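PDB 3TBF: glucosamine--fructose-6-phosphate aminotransferase [isomerizing] from Francisella tularensis subsp. tularensis, which probably catalyses the formation of glucosamine 6-phosphate from fructose 6-phosphate and glutamine, this C-terminal fragment comprising the two SIS domains of the isomerase part. Local coordinates for residues 247-250 with 251-255. Numbering follows the deposited sequence.
Sequences LKLK and EISYI
Leu249 O takes two hydrogen bonds from Ser253. Ser253 N lies 2.9 Å from Leu249 O with an N-H...O angle of 149°, while Ser253 OG, 2.7 Å from Leu249 O, stands 41° out of the carbonyl plane on the opposite face. The chi1 of 82° sets OG between its own backbone N and carbonyl carbon, from where it reaches back to Leu249. Ser253 OG also accepts from Ile255 N at 3.2 Å in a nearly straight bond, which closes an ST turn. The hydroxyl thus donates to the helix and accepts from the chain leaving it. This is the C-terminal end of helix 238-253, the connection between parallel strands 229-234 and 256-261 in the second SIS domain; Tyr254, with positive phi, breaks the helical path, and its N gives a weak bond to Lys250 O, 3.0 Å long but bent. Lys248 and Glu251 run side by side, but Lys248 NZ is 3.9 Å from Glu251 OE1, a long salt bridge; the stronger partners of Lys248 NZ are Glu244 OE2, by a salt bridge, and Thr64 OG1 and Ser163 O, by hydrogen bonds. Glu251 OE1 has no hydrogen-bonding partner in the model, its closest neighbour across the contact being Lys248 CE at 3.4 Å. Lys250 NZ bonds to Tyr260 of the second subunit.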
loop_
_atom_site.group_PDB
_atom_site.type_symbol
_atom_site.label_atom_id
_atom_site.label_comp_id
_atom_site.label_asym_id
_atom_site.label_seq_id
_atom_site.Cartn_x
_atom_site.Cartn_y
_atom_site.Cartn_z
ATOM N N LEU A 247 1.272 3.111 -12.471
ATOM C CA LEU A 247 0.841 1.854 -13.037
ATOM C C LEU A 247 0.709 1.974 -14.534
ATOM O O LEU A 247 1.131 1.086 -15.250
ATOM C CB LEU A 247 -0.502 1.444 -12.433
ATOM C CG LEU A 247 -1.168 0.213 -13.032
ATOM C CD1 LEU A 247 -0.185 -0.986 -12.761
ATOM C CD2 LEU A 247 -2.577 -0.011 -12.435
ATOM N N LYS A 248 0.116 3.057 -15.042
ATOM C CA LYS A 248 -0.002 3.169 -16.530
ATOM C C LYS A 248 1.387 3.239 -17.180
ATOM O O LYS A 248 1.628 2.591 -18.191
ATOM C CB LYS A 248 -0.796 4.361 -17.041
ATOM C CG LYS A 248 -2.185 4.629 -16.464
ATOM C CD LYS A 248 -3.235 3.657 -16.876
ATOM C CE LYS A 248 -3.246 2.388 -16.026
ATOM N NZ LYS A 248 -4.677 1.951 -15.763
ATOM N N LEU A 249 2.274 4.047 -16.640
ATOM C CA LEU A 249 3.570 4.215 -17.271
ATOM C C LEU A 249 4.306 2.906 -17.327
ATOM O O LEU A 249 4.870 2.553 -18.351
ATOM C CB LEU A 249 4.410 5.249 -16.523
ATOM C CG LEU A 249 5.699 5.649 -17.234
ATOM C CD1 LEU A 249 5.343 6.186 -18.543
ATOM C CD2 LEU A 249 6.491 6.675 -16.399
ATOM N N LYS A 250 4.275 2.177 -16.229
ATOM C CA LYS A 250 4.952 0.908 -16.105
ATOM C C LYS A 250 4.353 -0.107 -17.083
ATOM O O LYS A 250 5.071 -0.771 -17.842
ATOM C CB LYS A 250 4.774 0.467 -14.640
ATOM C CG LYS A 250 5.387 -0.805 -14.200
ATOM C CD LYS A 250 5.412 -0.932 -12.664
ATOM C CE LYS A 250 4.141 -0.396 -11.962
ATOM N NZ LYS A 250 4.095 -0.719 -10.499
ATOM N N GLU A 251 3.029 -0.170 -17.089
ATOM C CA GLU A 251 2.249 -1.167 -17.817
ATOM C C GLU A 251 2.433 -1.088 -19.312
ATOM O O GLU A 251 2.352 -2.113 -19.961
ATOM C CB GLU A 251 0.743 -0.954 -17.528
ATOM C CG GLU A 251 -0.209 -2.155 -17.622
ATOM C CD GLU A 251 -1.622 -1.877 -16.975
ATOM O OE1 GLU A 251 -1.977 -0.706 -16.699
ATOM O OE2 GLU A 251 -2.390 -2.842 -16.731
ATOM N N ILE A 252 2.634 0.113 -19.870
ATOM C CA ILE A 252 2.775 0.242 -21.316
ATOM C C ILE A 252 4.081 0.807 -21.859
ATOM O O ILE A 252 4.374 0.603 -23.042
ATOM C CB ILE A 252 1.595 1.011 -21.937
ATOM C CG1 ILE A 252 1.729 2.520 -21.707
ATOM C CG2 ILE A 252 0.260 0.461 -21.414
ATOM C CD1 ILE A 252 0.433 3.295 -22.124
ATOM N N SER A 253 4.859 1.514 -21.045
ATOM C CA SER A 253 6.220 1.913 -21.461
ATOM C C SER A 253 7.308 1.021 -20.904
ATOM O O SER A 253 8.445 1.082 -21.337
ATOM C CB SER A 253 6.524 3.352 -21.066
ATOM O OG SER A 253 6.940 3.493 -19.737
ATOM N N TYR A 254 6.950 0.206 -19.929
ATOM C CA TYR A 254 7.892 -0.641 -19.230
ATOM C C TYR A 254 8.974 0.087 -18.468
ATOM O O TYR A 254 9.841 -0.544 -17.992
ATOM C CB TYR A 254 8.556 -1.662 -20.160
ATOM C CG TYR A 254 7.586 -2.421 -21.021
ATOM C CD1 TYR A 254 6.325 -2.766 -20.542
ATOM C CD2 TYR A 254 7.930 -2.796 -22.320
ATOM C CE1 TYR A 254 5.428 -3.445 -21.334
ATOM C CE2 TYR A 254 7.040 -3.496 -23.117
ATOM C CZ TYR A 254 5.780 -3.808 -22.618
ATOM O OH TYR A 254 4.869 -4.514 -23.382
ATOM N N ILE A 255 8.883 1.397 -18.315
ATOM C CA ILE A 255 9.676 2.118 -17.343
ATOM C C ILE A 255 9.341 1.666 -15.920
ATOM O O ILE A 255 8.180 1.449 -15.584
ATOM C CB ILE A 255 9.441 3.606 -17.426
ATOM C CG1 ILE A 255 9.962 4.148 -18.751
ATOM C CG2 ILE A 255 10.168 4.306 -16.345
ATOM C CD1 ILE A 255 9.647 5.654 -18.977
#